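Local coordinates for protein xyloglucan-specific endo-beta-1,4-glucanase BoGH9A (Bacteroides ovatus, PDB 6DHT) that cleaves the beta-1,4-linked glucan backbone of xyloglucan internally, releasing xyloglucan oligosaccharides, as a family 9 glycoside hydrolase, at residues L440-M452 with Y463-L475. Sequence-based numbering, arbitrary orientation.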
loop_
_atom_site.group_PDB
_atom_site.type_symbol
_atom_site.label_atom_id
_atom_site.label_comp_id
_atom_site.label_asym_id
_atom_site.label_seq_id
_atom_site.Cartn_x
_atom_site.Cartn_y
_atom_site.Cartn_z
ATOM N N LEU A 440 -2.689 9.558 -2.442
ATOM C CA LEU A 440 -3.857 8.674 -2.480
ATOM C C LEU A 440 -3.598 7.434 -1.649
ATOM O O LEU A 440 -4.524 6.914 -1.029
ATOM C CB LEU A 440 -4.236 8.287 -3.894
ATOM C CG LEU A 440 -4.690 9.472 -4.760
ATOM C CD1 LEU A 440 -5.053 8.940 -6.137
ATOM C CD2 LEU A 440 -5.860 10.239 -4.189
ATOM N N ALA A 441 -2.349 6.980 -1.623
ATOM C CA ALA A 441 -1.985 5.848 -0.767
ATOM C C ALA A 441 -1.642 6.333 0.637
ATOM O O ALA A 441 -2.174 5.808 1.634
ATOM C CB ALA A 441 -0.819 5.092 -1.348
ATOM N N GLU A 442 -0.713 7.279 0.727
ATOM C CA GLU A 442 -0.137 7.700 2.010
ATOM C C GLU A 442 -1.140 8.301 2.949
ATOM O O GLU A 442 -1.033 8.125 4.171
ATOM C CB GLU A 442 0.969 8.736 1.820
ATOM C CG GLU A 442 1.818 8.954 3.096
ATOM C CD GLU A 442 2.924 10.025 2.972
ATOM O OE1 GLU A 442 3.755 9.961 2.047
ATOM O OE2 GLU A 442 2.978 10.933 3.832
ATOM N N LYS A 443 -2.094 9.046 2.405
ATOM C CA LYS A 443 -3.103 9.658 3.230
ATOM C C LYS A 443 -4.461 9.025 3.026
ATOM O O LYS A 443 -5.055 8.540 3.976
ATOM C CB LYS A 443 -3.160 11.162 3.051
ATOM C CG LYS A 443 -4.011 11.813 4.108
ATOM C CD LYS A 443 -3.738 13.269 4.249
ATOM C CE LYS A 443 -4.423 13.790 5.489
ATOM N NZ LYS A 443 -4.342 15.264 5.568
ATOM N N CYS A 444 -5.002 9.004 1.815
ATOM C CA CYS A 444 -6.372 8.511 1.662
ATOM C C CYS A 444 -6.520 7.030 2.071
ATOM O O CYS A 444 -7.339 6.682 2.915
ATOM C CB CYS A 444 -6.861 8.753 0.235
ATOM S SG CYS A 444 -8.598 8.413 -0.022
ATOM N N MET A 445 -5.715 6.164 1.459
ATOM C CA MET A 445 -5.809 4.745 1.798
ATOM C C MET A 445 -5.413 4.491 3.252
ATOM O O MET A 445 -6.105 3.769 3.963
ATOM C CB MET A 445 -4.918 3.875 0.905
ATOM C CG MET A 445 -5.383 3.658 -0.499
ATOM S SD MET A 445 -6.898 2.766 -0.684
ATOM C CE MET A 445 -8.079 4.124 -0.761
ATOM N N ASN A 446 -4.299 5.061 3.699
ATOM C CA ASN A 446 -3.816 4.686 5.034
ATOM C C ASN A 446 -4.651 5.322 6.141
ATOM O O ASN A 446 -4.735 4.787 7.250
ATOM C CB ASN A 446 -2.310 4.928 5.175
ATOM C CG ASN A 446 -1.529 3.911 4.424
ATOM O OD1 ASN A 446 -2.072 2.880 4.030
ATOM N ND2 ASN A 446 -0.276 4.210 4.145
ATOM N N GLN A 447 -5.305 6.429 5.848
ATOM C CA GLN A 447 -6.345 6.936 6.752
ATOM C C GLN A 447 -7.501 5.936 6.833
ATOM O O GLN A 447 -7.983 5.604 7.922
ATOM C CB GLN A 447 -6.847 8.287 6.241
ATOM C CG GLN A 447 -7.831 9.006 7.085
ATOM C CD GLN A 447 -8.168 10.326 6.443
ATOM O OE1 GLN A 447 -9.094 10.413 5.646
ATOM N NE2 GLN A 447 -7.355 11.331 6.702
ATOM N N GLY A 448 -7.918 5.425 5.676
ATOM C CA GLY A 448 -8.898 4.354 5.615
ATOM C C GLY A 448 -8.514 3.123 6.412
ATOM O O GLY A 448 -9.335 2.580 7.139
ATOM N N VAL A 449 -7.276 2.668 6.257
ATOM C CA VAL A 449 -6.778 1.506 7.001
ATOM C C VAL A 449 -6.889 1.784 8.508
ATOM O O VAL A 449 -7.314 0.914 9.281
ATOM C CB VAL A 449 -5.321 1.180 6.614
ATOM C CG1 VAL A 449 -4.740 0.093 7.520
ATOM C CG2 VAL A 449 -5.223 0.717 5.180
ATOM N N SER A 450 -6.471 2.972 8.926
ATOM C CA SER A 450 -6.536 3.391 10.331
ATOM C C SER A 450 -7.977 3.357 10.850
ATOM O O SER A 450 -8.261 2.864 11.966
ATOM C CB SER A 450 -5.905 4.757 10.515
ATOM O OG SER A 450 -4.583 4.780 10.049
ATOM N N LEU A 451 -8.917 3.859 10.048
ATOM C CA LEU A 451 -10.338 3.827 10.427
ATOM C C LEU A 451 -10.868 2.418 10.517
ATOM O O LEU A 451 -11.685 2.104 11.394
ATOM C CB LEU A 451 -11.147 4.648 9.401
ATOM C CG LEU A 451 -10.908 6.150 9.498
ATOM C CD1 LEU A 451 -11.455 6.863 8.275
ATOM C CD2 LEU A 451 -11.544 6.718 10.782
ATOM N N MET A 452 -10.443 1.545 9.620
ATOM C CA MET A 452 -10.834 0.154 9.672
ATOM C C MET A 452 -10.340 -0.483 10.993
ATOM O O MET A 452 -11.073 -1.214 11.671
ATOM C CB MET A 452 -10.290 -0.544 8.407
ATOM C CG MET A 452 -10.632 -2.005 8.243
ATOM S SD MET A 452 -9.651 -3.131 9.260
ATOM C CE MET A 452 -8.012 -2.847 8.556
ATOM N N TYR A 463 -16.742 4.316 12.051
ATOM C CA TYR A 463 -15.368 4.308 11.575
ATOM C C TYR A 463 -15.259 3.534 10.249
ATOM O O TYR A 463 -14.556 3.962 9.326
ATOM C CB TYR A 463 -14.503 3.642 12.627
ATOM C CG TYR A 463 -14.382 4.385 13.947
ATOM C CD1 TYR A 463 -14.041 5.722 14.010
ATOM C CD2 TYR A 463 -14.581 3.713 15.140
ATOM C CE1 TYR A 463 -13.907 6.372 15.211
ATOM C CE2 TYR A 463 -14.433 4.346 16.342
ATOM C CZ TYR A 463 -14.102 5.662 16.384
ATOM O OH TYR A 463 -13.967 6.302 17.595
ATOM N N LEU A 464 -15.938 2.402 10.163
ATOM C CA LEU A 464 -15.932 1.591 8.952
ATOM C C LEU A 464 -16.627 2.317 7.796
ATOM O O LEU A 464 -16.161 2.286 6.659
ATOM C CB LEU A 464 -16.561 0.234 9.226
ATOM C CG LEU A 464 -16.527 -0.758 8.075
ATOM C CD1 LEU A 464 -15.092 -1.037 7.699
ATOM C CD2 LEU A 464 -17.240 -2.024 8.457
ATOM N N THR A 465 -17.728 2.999 8.102
ATOM C CA THR A 465 -18.450 3.754 7.100
ATOM C C THR A 465 -17.514 4.759 6.469
ATOM O O THR A 465 -17.524 4.957 5.233
ATOM C CB THR A 465 -19.643 4.460 7.749
ATOM O OG1 THR A 465 -20.582 3.476 8.157
ATOM C CG2 THR A 465 -20.342 5.372 6.762
ATOM N N ASN A 466 -16.701 5.420 7.285
ATOM C CA ASN A 466 -15.766 6.400 6.784
ATOM C C ASN A 466 -14.599 5.805 5.973
ATOM O O ASN A 466 -14.080 6.435 5.055
ATOM C CB ASN A 466 -15.305 7.326 7.920
ATOM C CG ASN A 466 -16.315 8.423 8.193
ATOM O OD1 ASN A 466 -16.328 9.418 7.477
ATOM N ND2 ASN A 466 -17.141 8.249 9.209
ATOM N N ALA A 467 -14.208 4.572 6.298
ATOM C CA ALA A 467 -13.189 3.882 5.529
ATOM C C ALA A 467 -13.701 3.601 4.120
ATOM O O ALA A 467 -12.981 3.808 3.144
ATOM C CB ALA A 467 -12.766 2.612 6.219
ATOM N N TYR A 468 -14.946 3.163 3.997
ATOM C CA TYR A 468 -15.541 2.958 2.664
ATOM C C TYR A 468 -15.645 4.270 1.887
ATOM O O TYR A 468 -15.462 4.280 0.683
ATOM C CB TYR A 468 -16.915 2.273 2.729
ATOM C CG TYR A 468 -16.898 0.795 3.054
ATOM C CD1 TYR A 468 -16.626 -0.163 2.069
ATOM C CD2 TYR A 468 -17.263 0.342 4.306
ATOM C CE1 TYR A 468 -16.652 -1.531 2.359
ATOM C CE2 TYR A 468 -17.266 -1.025 4.603
ATOM C CZ TYR A 468 -16.987 -1.947 3.622
ATOM O OH TYR A 468 -17.015 -3.294 3.952
ATOM N N ARG A 469 -15.903 5.374 2.583
ATOM C CA ARG A 469 -15.979 6.672 1.896
ATOM C C ARG A 469 -14.653 7.024 1.227
ATOM O O ARG A 469 -14.621 7.527 0.096
ATOM C CB ARG A 469 -16.397 7.791 2.851
ATOM C CG ARG A 469 -17.823 7.681 3.334
ATOM C CD ARG A 469 -18.158 8.704 4.416
ATOM N NE ARG A 469 -19.538 8.587 4.874
ATOM C CZ ARG A 469 -19.991 9.105 6.014
ATOM N NH1 ARG A 469 -19.184 9.782 6.821
ATOM N NH2 ARG A 469 -21.255 8.955 6.349
ATOM N N ASN A 470 -13.543 6.782 1.915
ATOM C CA ASN A 470 -12.236 7.068 1.348
ATOM C C ASN A 470 -11.934 6.155 0.168
ATOM O O ASN A 470 -11.306 6.587 -0.809
ATOM C CB ASN A 470 -11.119 6.935 2.399
ATOM C CG ASN A 470 -10.907 8.198 3.190
ATOM O OD1 ASN A 470 -11.721 9.108 3.148
ATOM N ND2 ASN A 470 -9.825 8.245 3.963
ATOM N N MET A 471 -12.362 4.897 0.249
ATOM C CA MET A 471 -12.253 4.021 -0.917
ATOM C C MET A 471 -13.073 4.548 -2.117
ATOM O O MET A 471 -12.584 4.534 -3.250
ATOM C CB MET A 471 -12.606 2.557 -0.576
ATOM C CG MET A 471 -12.449 1.615 -1.753
ATOM S SD MET A 471 -10.736 1.553 -2.415
ATOM C CE MET A 471 -10.092 0.470 -1.194
ATOM N N ASP A 472 -14.297 5.003 -1.872
ATOM C CA ASP A 472 -15.107 5.566 -2.944
ATOM C C ASP A 472 -14.360 6.712 -3.627
ATOM O O ASP A 472 -14.456 6.881 -4.855
ATOM C CB ASP A 472 -16.414 6.102 -2.383
ATOM C CG ASP A 472 -17.466 5.025 -2.142
ATOM O OD1 ASP A 472 -17.202 3.807 -2.178
ATOM O OD2 ASP A 472 -18.635 5.411 -1.913
ATOM N N TYR A 473 -13.659 7.521 -2.841
ATOM C CA TYR A 473 -12.902 8.647 -3.383
ATOM C C TYR A 473 -11.887 8.173 -4.416
ATOM O O TYR A 473 -11.832 8.717 -5.534
ATOM C CB TYR A 473 -12.192 9.467 -2.278
ATOM C CG TYR A 473 -11.541 10.728 -2.788
ATOM C CD1 TYR A 473 -10.317 10.690 -3.419
ATOM C CD2 TYR A 473 -12.176 11.946 -2.669
ATOM C CE1 TYR A 473 -9.721 11.828 -3.924
ATOM C CE2 TYR A 473 -11.585 13.089 -3.158
ATOM C CZ TYR A 473 -10.360 13.025 -3.771
ATOM O OH TYR A 473 -9.782 14.177 -4.291
ATOM N N ILE A 474 -11.037 7.205 -4.104
ATOM C CA ILE A 474 -10.056 6.828 -5.106
ATOM C C ILE A 474 -10.654 6.089 -6.283
ATOM O O ILE A 474 -10.005 6.044 -7.336
ATOM C CB ILE A 474 -8.866 6.035 -4.573
ATOM C CG1 ILE A 474 -9.313 4.658 -4.170
ATOM C CG2 ILE A 474 -8.106 6.799 -3.434
ATOM C CD1 ILE A 474 -8.175 3.688 -4.197
ATOM N N LEU A 475 -11.846 5.511 -6.125
ATOM C CA LEU A 475 -12.487 4.763 -7.198
ATOM C C LEU A 475 -13.388 5.616 -8.109
ATOM O O LEU A 475 -14.079 5.076 -8.969
ATOM C CB LEU A 475 -13.221 3.540 -6.633
ATOM C CG LEU A 475 -12.319 2.542 -5.907
ATOM C CD1 LEU A 475 -13.204 1.476 -5.302
ATOM C CD2 LEU A 475 -11.274 1.956 -6.834
#
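G448 and A467 bring two antiparallel helices together, with CA atoms 4.3 Å apart and the axes of 440-452 and 463-474 closing to 8.0 Å at 161°. The A467 methyl sits against the backbone of the partner helix: A467 CB lies 3.6 Å from G448 O and also touches L451 CB. N470 supplies the polar link. Its ND2 gives one nearly straight hydrogen bond to Q447 OE1 (2.8 Å), which lies in the N470 amide plane. The second, from N470 ND2 to C444 O (3.1 Å), is more bent, at 142°, but arrives on a carbonyl lone pair. C444 O also accepts from G448 N, so it is held by two donors. The Q447 chain runs extended, with CG anti to the backbone N (chi1 -175°), and this carries OE1 across to N470. An alanine in place of N470 would probably leave Q447 OE1 without this donor and C444 O without its bond across the helices. Towards the C-terminal end of 463-474 the contact is apolar. M445 starts away from the partner helix, but bends at chi2 and chi3 to bring CE within a tight 3.5 Å of I474 CD1. M471 CE meets the M445 sulfur. C444 SG packs on I474 CG2 and lies obliquely to the Y473 ring, a sulfur-aromatic contact, while L440 CD2 reaches that ring at its edge. At the other end, L451 CD1 rests on N466 CB. This buried helical hairpin belongs to the family 9 catalytic domain, an (alpha/alpha)6 barrel. Helix 551-567 packs on N446, M452 and M471. Helix 395-416 meets Q447, L451 and Y463, and its D413 binds the Y463 hydroxyl. R469 forms a salt bridge with E30, just before strand 32-35 of the N-terminal Ig-like domain.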